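Local coordinates for protein desulfoferrodoxin (Rbo) (Treponema pallidum subsp. pallidum str. Nichols, PDB 1Y07) that probably reduces superoxide to hydrogen peroxide at a mononuclear iron centre, as a class III superoxide reductase, at residues A46-V54 / V65-H76; G2-Q10 / C30-V38. All coordinates share one frame; numbering follows the deposited sequence.

How the contacts relate
Contacts 1 and 2 share no strand or helix: they belong to the iron-binding and the N-terminal parts respectively, on either side of the middle of the subunit, with their own centres 22 Å apart and their nearest atoms about 10 Å apart. Both are partly buried. Contact 1 is coordination chemistry, with three histidines, His50 and His70 of them buried, converging on iron while Glu48, Lys49 and Ser67 stay near the surface. Contact 2 precedes it in the chain and joins two strands through apolar packing, one amide-carboxylate bond and bridging waters; its Gln10 end meets the second subunit, whereas no other chain of the assembly touches contact 1.

Contact 1. Residues A46-V54 / V65-H76; sequences AKEKHIPVV and VGSVAHPMTPEH. With FE (Fe (III) ion), chain H.
His50 and His70 meet at the iron, each giving it its NE2, with His50 NE2 2.3 Å from the metal. The His70 side chain meets the other segment from its first atom on: His70 CB lies 3.2 Å from Lys49 O, and with CG anti to the backbone N (chi1 -172°) the ring runs on past that carbonyl. CB, CG and CD2 of His70 all pass Lys49 O, CD2 closest at 3.1 Å, and the oxygen lies in the plane of the ring at its edge. The same CD2 sits over one face of the His50 ring, towards its rim, making an offset edge-to-face pair with planes at 76°. Beyond it, NE2 of His70 reaches the iron at 2.4 Å. On the far side of the ring, His70 ND1 donates to Pro71 O at 2.6 Å, in the ring plane and on a carbonyl lone pair, which fixes how the imidazole is rotated.

His50 is held by the same device: His50 ND1 donates to Ala46 O at 3.0 Å, again in the ring plane, leaving NE2 for the metal. His76 NE2 binds the iron at 2.1 Å, and CE1 of His70 lies over one face of the His76 ring.

Away from the metal the backbones come close where Gly66 passes Lys49. Val65 CG1 packs 3.6 Å from Lys49 O, while Ser67 OG makes a weak hydrogen bond to Glu48 O. Trp125 stacks on His50, and Ile78 of strand 78-85 packs against His70. Cys119 SG and His122 ND1 complete the five ligands. Three histidines bound through NE2, one through ND1, and a cysteine thiolate make up the Fe(His)4Cys centre that defines the superoxide reductases.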
loop_
_atom_site.group_PDB
_atom_site.type_symbol
_atom_site.label_atom_id
_atom_site.label_comp_id
_atom_site.label_asym_id
_atom_site.label_seq_id
_atom_site.Cartn_x
_atom_site.Cartn_y
_atom_site.Cartn_z
ATOM N N ALA B 46 1.905 -23.423 13.377
ATOM C CA ALA B 46 1.856 -21.958 13.455
ATOM C C ALA B 46 0.567 -21.337 12.849
ATOM O O ALA B 46 0.294 -20.152 13.070
ATOM C CB ALA B 46 3.121 -21.325 12.807
ATOM N N LYS B 47 -0.216 -22.141 12.110
ATOM C CA LYS B 47 -1.410 -21.668 11.358
ATOM C C LYS B 47 -2.437 -21.007 12.248
ATOM O O LYS B 47 -3.018 -19.994 11.872
ATOM C CB LYS B 47 -2.152 -22.820 10.669
ATOM C CG LYS B 47 -1.776 -23.186 9.227
ATOM C CD LYS B 47 -0.408 -22.764 8.794
ATOM C CE LYS B 47 -0.090 -23.275 7.382
ATOM N NZ LYS B 47 -0.090 -24.768 7.243
ATOM N N GLU B 48 -2.700 -21.624 13.408
ATOM C CA GLU B 48 -3.769 -21.160 14.306
ATOM C C GLU B 48 -3.585 -19.712 14.798
ATOM O O GLU B 48 -4.554 -18.961 14.886
ATOM C CB GLU B 48 -3.910 -22.087 15.526
ATOM C CG GLU B 48 -4.680 -23.368 15.237
ATOM C CD GLU B 48 -4.972 -24.196 16.482
ATOM O OE1 GLU B 48 -5.082 -23.626 17.605
ATOM O OE2 GLU B 48 -5.100 -25.434 16.334
ATOM N N LYS B 49 -2.352 -19.355 15.161
ATOM C CA LYS B 49 -2.074 -18.043 15.714
ATOM C C LYS B 49 -1.647 -17.051 14.613
ATOM O O LYS B 49 -1.480 -15.871 14.907
ATOM C CB LYS B 49 -0.988 -18.121 16.802
ATOM C CG LYS B 49 -1.501 -18.578 18.192
ATOM C CD LYS B 49 -0.490 -19.481 18.912
ATOM C CE LYS B 49 -0.014 -18.906 20.248
ATOM N NZ LYS B 49 -0.898 -19.228 21.407
ATOM N N HIS B 50 -1.495 -17.501 13.359
ATOM C CA HIS B 50 -0.905 -16.616 12.323
ATOM C C HIS B 50 -1.693 -16.392 11.036
ATOM O O HIS B 50 -1.522 -15.328 10.431
ATOM C CB HIS B 50 0.553 -17.012 11.960
ATOM C CG HIS B 50 1.539 -16.753 13.063
ATOM N ND1 HIS B 50 1.861 -17.712 14.013
ATOM C CD2 HIS B 50 2.233 -15.634 13.396
ATOM C CE1 HIS B 50 2.712 -17.184 14.879
ATOM N NE2 HIS B 50 2.910 -15.903 14.560
ATOM N N ILE B 51 -2.545 -17.333 10.607
ATOM C CA ILE B 51 -3.360 -17.093 9.404
ATOM C C ILE B 51 -4.460 -16.042 9.645
ATOM O O ILE B 51 -5.290 -16.234 10.531
ATOM C CB ILE B 51 -3.975 -18.399 8.854
ATOM C CG1 ILE B 51 -2.859 -19.292 8.324
ATOM C CG2 ILE B 51 -5.043 -18.096 7.789
ATOM C CD1 ILE B 51 -3.345 -20.494 7.722
ATOM N N PRO B 52 -4.503 -14.978 8.833
ATOM C CA PRO B 52 -5.517 -13.936 8.967
ATOM C C PRO B 52 -6.911 -14.469 8.623
ATOM O O PRO B 52 -7.080 -15.209 7.634
ATOM C CB PRO B 52 -5.044 -12.816 7.993
ATOM C CG PRO B 52 -4.063 -13.390 7.156
ATOM C CD PRO B 52 -3.591 -14.689 7.720
ATOM N N VAL B 53 -7.868 -14.162 9.501
ATOM C CA VAL B 53 -9.267 -14.430 9.286
ATOM C C VAL B 53 -9.921 -13.149 8.818
ATOM O O VAL B 53 -9.804 -12.131 9.483
ATOM C CB VAL B 53 -9.955 -14.955 10.610
ATOM C CG1 VAL B 53 -11.490 -14.939 10.517
ATOM C CG2 VAL B 53 -9.451 -16.355 10.968
ATOM N N VAL B 54 -10.641 -13.225 7.699
ATOM C CA VAL B 54 -11.298 -12.077 7.084
ATOM C C VAL B 54 -12.812 -12.140 7.314
ATOM O O VAL B 54 -13.431 -13.177 7.133
ATOM C CB VAL B 54 -10.937 -11.991 5.544
ATOM C CG1 VAL B 54 -11.589 -10.801 4.885
ATOM C CG2 VAL B 54 -9.407 -11.950 5.367
ATOM N N VAL B 65 -6.027 -11.861 13.576
ATOM C CA VAL B 65 -4.848 -12.710 13.455
ATOM C C VAL B 65 -4.931 -13.600 14.655
ATOM O O VAL B 65 -4.716 -13.169 15.801
ATOM C CB VAL B 65 -3.531 -11.913 13.282
ATOM C CG1 VAL B 65 -2.313 -12.856 13.058
ATOM C CG2 VAL B 65 -3.676 -11.009 12.077
ATOM N N GLY B 66 -5.251 -14.852 14.324
ATOM C CA GLY B 66 -6.133 -15.648 15.094
ATOM C C GLY B 66 -7.523 -16.019 14.587
ATOM O O GLY B 66 -8.472 -15.230 14.701
ATOM N N SER B 67 -7.657 -17.269 14.121
ATOM C CA SER B 67 -8.893 -18.018 14.397
ATOM C C SER B 67 -9.017 -18.103 15.938
ATOM O O SER B 67 -10.131 -18.116 16.512
ATOM C CB SER B 67 -8.813 -19.433 13.835
ATOM O OG SER B 67 -7.703 -20.084 14.415
ATOM N N VAL B 68 -7.864 -18.196 16.601
ATOM C CA VAL B 68 -7.736 -17.643 17.949
ATOM C C VAL B 68 -6.562 -16.585 18.043
ATOM O O VAL B 68 -5.591 -16.654 17.295
ATOM C CB VAL B 68 -7.601 -18.748 18.980
ATOM C CG1 VAL B 68 -8.895 -19.657 19.018
ATOM C CG2 VAL B 68 -6.332 -19.575 18.738
ATOM N N ALA B 69 -6.640 -15.649 18.994
ATOM C CA ALA B 69 -5.741 -14.487 19.046
ATOM C C ALA B 69 -4.224 -14.743 19.233
ATOM O O ALA B 69 -3.781 -15.422 20.161
ATOM C CB ALA B 69 -6.229 -13.471 20.097
ATOM N N HIS B 70 -3.447 -14.105 18.356
ATOM C CA HIS B 70 -1.996 -14.018 18.447
ATOM C C HIS B 70 -1.578 -13.024 19.519
ATOM O O HIS B 70 -2.259 -12.026 19.735
ATOM C CB HIS B 70 -1.436 -13.529 17.099
ATOM C CG HIS B 70 0.062 -13.574 17.000
ATOM N ND1 HIS B 70 0.890 -12.666 17.633
ATOM C CD2 HIS B 70 0.877 -14.426 16.334
ATOM C CE1 HIS B 70 2.147 -12.954 17.353
ATOM N NE2 HIS B 70 2.164 -14.011 16.560
ATOM N N PRO B 71 -0.439 -13.272 20.155
ATOM C CA PRO B 71 0.192 -12.314 21.064
ATOM C C PRO B 71 0.371 -10.903 20.497
ATOM O O PRO B 71 0.745 -10.730 19.358
ATOM C CB PRO B 71 1.560 -12.942 21.334
ATOM C CG PRO B 71 1.319 -14.377 21.221
ATOM C CD PRO B 71 0.315 -14.544 20.119
ATOM N N MET B 72 0.093 -9.924 21.339
ATOM C CA MET B 72 0.423 -8.552 21.083
ATOM C C MET B 72 1.202 -7.995 22.293
ATOM O O MET B 72 0.636 -7.296 23.173
ATOM C CB MET B 72 -0.860 -7.767 20.811
ATOM C CG MET B 72 -1.625 -8.204 19.576
ATOM S SD MET B 72 -0.764 -7.797 18.066
ATOM C CE MET B 72 -0.934 -6.098 18.018
ATOM N N THR B 73 2.487 -8.357 22.341
ATOM C CA THR B 73 3.451 -7.900 23.355
ATOM C C THR B 73 4.668 -7.274 22.695
ATOM O O THR B 73 4.917 -7.518 21.523
ATOM C CB THR B 73 3.961 -9.092 24.200
ATOM O OG1 THR B 73 4.864 -9.893 23.421
ATOM C CG2 THR B 73 2.833 -10.034 24.585
ATOM N N PRO B 74 5.482 -6.522 23.438
ATOM C CA PRO B 74 6.645 -5.865 22.813
ATOM C C PRO B 74 7.647 -6.841 22.172
ATOM O O PRO B 74 8.325 -6.471 21.221
ATOM C CB PRO B 74 7.293 -5.105 23.980
ATOM C CG PRO B 74 6.202 -4.975 25.008
ATOM C CD PRO B 74 5.404 -6.247 24.888
ATOM N N GLU B 75 7.728 -8.069 22.670
ATOM C CA GLU B 75 8.729 -9.040 22.180
ATOM C C GLU B 75 8.182 -9.913 21.036
ATOM O O GLU B 75 8.943 -10.446 20.216
ATOM C CB GLU B 75 9.224 -9.929 23.331
ATOM C CG GLU B 75 9.671 -9.177 24.589
ATOM C CD GLU B 75 8.520 -8.759 25.514
ATOM O OE1 GLU B 75 7.772 -9.629 26.007
ATOM O OE2 GLU B 75 8.363 -7.546 25.764
ATOM N N HIS B 76 6.860 -10.042 21.009
ATOM C CA HIS B 76 6.133 -10.873 20.069
ATOM C C HIS B 76 4.777 -10.258 19.725
ATOM O O HIS B 76 3.859 -10.222 20.552
ATOM C CB HIS B 76 5.950 -12.248 20.664
ATOM C CG HIS B 76 5.502 -13.273 19.687
ATOM N ND1 HIS B 76 4.937 -14.465 20.080
ATOM C CD2 HIS B 76 5.538 -13.297 18.330
ATOM C CE1 HIS B 76 4.655 -15.186 19.011
ATOM N NE2 HIS B 76 5.001 -14.497 17.935
HETATM FE FE FE H . 4.314 -14.825 15.959
#

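Contact 2. Residues G2-Q10 / C30-V38; sequences GRELSFFLQ and CGSEVLRAV
Phe8 and Leu35 pack together with similar first torsions: each CG stands beside its own backbone N, at chi1 -53° in Phe8 and -52° in Leu35. Phe8 CB and Leu35 CB come within 4.1 Å. The Phe8 ring swings on toward the next residues, its CE2 reaching 3.9 Å from Ala37 CB, while the edge of the ring is turned to Leu35 O. Leu35 sends CD2 the other way, to 3.4 Å from Leu9 O. Further along, Leu9 CD1 and Val38 CG1 touch at 4.0 Å, the two side chains crossing at about a right angle.

The backbones run roughly antiparallel and share one direct bond, Val38 N to Phe7 O at 3.0 Å, nearly straight at 167°. One water bridges Phe7 N to Val38 O, and a second bridges Leu9 N to Arg36 O. At the far end Gln10 NE2 donates to Glu33 OE1 at 2.8 Å, the oxygen lying close to the plane of the Gln10 amide.

Strands 5-9 and 34-36 belong to separate two-stranded sheets, paired with 16-20 and 27-29. The chemistry implies a junction made by one direct backbone bond and two water bridges, with apolar packing beside them and the Gln10-Glu33 bond at one end.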
loop_
_atom_site.group_PDB
_atom_site.type_symbol
_atom_site.label_atom_id
_atom_site.label_comp_id
_atom_site.label_asym_id
_atom_site.label_seq_id
_atom_site.Cartn_x
_atom_site.Cartn_y
_atom_site.Cartn_z
ATOM N N GLY B 2 -1.899 -11.524 -11.853
ATOM C CA GLY B 2 -2.227 -12.006 -10.489
ATOM C C GLY B 2 -2.176 -10.884 -9.484
ATOM O O GLY B 2 -2.663 -11.061 -8.355
ATOM N N ARG B 3 -1.604 -9.738 -9.904
ATOM C CA ARG B 3 -1.244 -8.596 -9.029
ATOM C C ARG B 3 -0.617 -9.084 -7.731
ATOM O O ARG B 3 -1.162 -8.907 -6.645
ATOM C CB ARG B 3 -2.449 -7.714 -8.747
ATOM C CG ARG B 3 -2.745 -6.766 -9.863
ATOM C CD ARG B 3 -4.162 -6.195 -9.771
ATOM N NE ARG B 3 -4.242 -5.289 -8.627
ATOM C CZ ARG B 3 -5.054 -5.402 -7.563
ATOM N NH1 ARG B 3 -5.928 -6.395 -7.445
ATOM N NH2 ARG B 3 -4.962 -4.486 -6.613
ATOM N N GLU B 4 0.531 -9.731 -7.883
ATOM C CA GLU B 4 1.138 -10.489 -6.835
ATOM C C GLU B 4 1.923 -9.573 -5.893
ATOM O O GLU B 4 2.765 -8.826 -6.340
ATOM C CB GLU B 4 2.125 -11.474 -7.469
ATOM C CG GLU B 4 2.420 -12.700 -6.613
ATOM C CD GLU B 4 3.621 -13.506 -7.145
ATOM O OE1 GLU B 4 3.774 -13.606 -8.393
ATOM O OE2 GLU B 4 4.425 -14.024 -6.319
ATOM N N LEU B 5 1.642 -9.686 -4.601
ATOM C CA LEU B 5 2.308 -8.913 -3.557
ATOM C C LEU B 5 3.551 -9.628 -3.013
ATOM O O LEU B 5 3.524 -10.831 -2.753
ATOM C CB LEU B 5 1.341 -8.653 -2.409
ATOM C CG LEU B 5 0.283 -7.612 -2.686
ATOM C CD1 LEU B 5 -0.576 -7.468 -1.498
ATOM C CD2 LEU B 5 0.906 -6.272 -3.032
ATOM N N SER B 6 4.646 -8.882 -2.881
ATOM C CA SER B 6 5.815 -9.343 -2.189
ATOM C C SER B 6 6.187 -8.326 -1.130
ATOM O O SER B 6 5.814 -7.148 -1.234
ATOM C CB SER B 6 7.001 -9.508 -3.153
ATOM O OG SER B 6 7.067 -8.430 -4.099
ATOM N N PHE B 7 6.930 -8.809 -0.128
ATOM C CA PHE B 7 7.306 -8.037 1.041
ATOM C C PHE B 7 8.765 -8.202 1.298
ATOM O O PHE B 7 9.275 -9.316 1.271
ATOM C CB PHE B 7 6.483 -8.508 2.243
ATOM C CG PHE B 7 4.998 -8.480 1.988
ATOM C CD1 PHE B 7 4.313 -9.624 1.551
ATOM C CD2 PHE B 7 4.283 -7.300 2.158
ATOM C CE1 PHE B 7 2.918 -9.567 1.297
ATOM C CE2 PHE B 7 2.911 -7.253 1.900
ATOM C CZ PHE B 7 2.246 -8.396 1.475
ATOM N N PHE B 8 9.425 -7.090 1.545
ATOM C CA PHE B 8 10.866 -7.032 1.782
ATOM C C PHE B 8 11.038 -6.220 3.076
ATOM O O PHE B 8 10.660 -5.054 3.113
ATOM C CB PHE B 8 11.562 -6.325 0.622
ATOM C CG PHE B 8 11.230 -6.919 -0.726
ATOM C CD1 PHE B 8 10.039 -6.642 -1.341
ATOM C CD2 PHE B 8 12.121 -7.763 -1.361
ATOM C CE1 PHE B 8 9.727 -7.196 -2.573
ATOM C CE2 PHE B 8 11.803 -8.327 -2.584
ATOM C CZ PHE B 8 10.585 -8.027 -3.189
ATOM N N LEU B 9 11.641 -6.821 4.097
ATOM C CA LEU B 9 11.650 -6.234 5.434
ATOM C C LEU B 9 13.064 -6.047 5.967
ATOM O O LEU B 9 13.844 -6.988 5.996
ATOM C CB LEU B 9 10.849 -7.111 6.395
ATOM C CG LEU B 9 9.547 -7.765 5.876
ATOM C CD1 LEU B 9 9.037 -8.709 6.906
ATOM C CD2 LEU B 9 8.484 -6.775 5.588
ATOM N N GLN B 10 13.374 -4.825 6.416
ATOM C CA GLN B 10 14.671 -4.502 7.061
ATOM C C GLN B 10 14.821 -5.182 8.408
ATOM O O GLN B 10 13.796 -5.547 8.993
ATOM C CB GLN B 10 14.783 -3.006 7.321
ATOM C CG GLN B 10 15.312 -2.227 6.166
ATOM C CD GLN B 10 15.957 -0.925 6.594
ATOM O OE1 GLN B 10 15.253 0.051 6.825
ATOM N NE2 GLN B 10 17.296 -0.901 6.684
ATOM N N CYS B 30 19.525 -2.036 0.904
ATOM C CA CYS B 30 19.041 -0.973 1.778
ATOM C C CYS B 30 19.896 -0.974 3.065
ATOM O O CYS B 30 19.707 -1.789 3.968
ATOM C CB CYS B 30 17.485 -1.138 1.899
ATOM S SG CYS B 30 16.673 -1.245 3.473
ATOM N N GLY B 31 20.890 -0.077 3.084
ATOM C CA GLY B 31 22.032 -0.152 3.999
ATOM C C GLY B 31 22.989 -1.130 3.328
ATOM O O GLY B 31 23.039 -1.180 2.084
ATOM N N SER B 32 23.727 -1.930 4.103
ATOM C CA SER B 32 24.073 -3.248 3.569
ATOM C C SER B 32 23.310 -4.347 4.293
ATOM O O SER B 32 23.857 -5.148 5.066
ATOM C CB SER B 32 25.562 -3.550 3.493
ATOM O OG SER B 32 25.711 -4.680 2.632
ATOM N N GLU B 33 22.008 -4.298 4.086
ATOM C CA GLU B 33 21.223 -5.503 3.985
ATOM C C GLU B 33 21.013 -5.631 2.471
ATOM O O GLU B 33 20.997 -4.629 1.767
ATOM C CB GLU B 33 19.871 -5.347 4.694
ATOM C CG GLU B 33 19.898 -5.231 6.223
ATOM C CD GLU B 33 18.548 -4.753 6.776
ATOM O OE1 GLU B 33 18.229 -3.560 6.566
ATOM O OE2 GLU B 33 17.805 -5.555 7.405
ATOM N N VAL B 34 20.911 -6.851 1.982
ATOM C CA VAL B 34 20.158 -7.130 0.745
ATOM C C VAL B 34 18.899 -7.848 1.210
ATOM O O VAL B 34 18.970 -8.895 1.870
ATOM C CB VAL B 34 20.991 -7.974 -0.260
ATOM C CG1 VAL B 34 20.146 -8.496 -1.390
ATOM C CG2 VAL B 34 22.119 -7.132 -0.823
ATOM N N LEU B 35 17.728 -7.303 0.887
ATOM C CA LEU B 35 16.476 -7.857 1.373
ATOM C C LEU B 35 15.906 -8.686 0.220
ATOM O O LEU B 35 15.947 -8.236 -0.903
ATOM C CB LEU B 35 15.481 -6.770 1.712
ATOM C CG LEU B 35 15.959 -5.649 2.640
ATOM C CD1 LEU B 35 14.792 -4.667 2.825
ATOM C CD2 LEU B 35 16.481 -6.153 3.948
ATOM N N ARG B 36 15.464 -9.897 0.523
ATOM C CA ARG B 36 14.788 -10.748 -0.444
ATOM C C ARG B 36 13.318 -10.862 -0.070
ATOM O O ARG B 36 12.947 -10.686 1.064
ATOM C CB ARG B 36 15.388 -12.167 -0.466
ATOM C CG ARG B 36 16.897 -12.259 -0.694
ATOM C CD ARG B 36 17.321 -11.971 -2.109
ATOM N NE ARG B 36 18.779 -11.903 -2.244
ATOM C CZ ARG B 36 19.406 -11.755 -3.408
ATOM N NH1 ARG B 36 20.734 -11.690 -3.445
ATOM N NH2 ARG B 36 18.712 -11.688 -4.536
ATOM N N ALA B 37 12.473 -11.249 -1.027
ATOM C CA ALA B 37 11.055 -11.421 -0.721
ATOM C C ALA B 37 10.920 -12.475 0.361
ATOM O O ALA B 37 11.453 -13.615 0.241
ATOM C CB ALA B 37 10.317 -11.864 -1.969
ATOM N N VAL B 38 10.263 -12.100 1.456
ATOM C CA VAL B 38 10.010 -13.063 2.531
ATOM C C VAL B 38 8.970 -14.111 2.072
ATOM O O VAL B 38 8.109 -13.834 1.255
ATOM C CB VAL B 38 9.561 -12.357 3.843
ATOM C CG1 VAL B 38 10.589 -11.335 4.309
ATOM C CG2 VAL B 38 8.244 -11.706 3.652
HETATM O O HOH W 1 7.042 -11.815 -0.150
HETATM O O HOH W 2 13.345 -9.058 3.120
#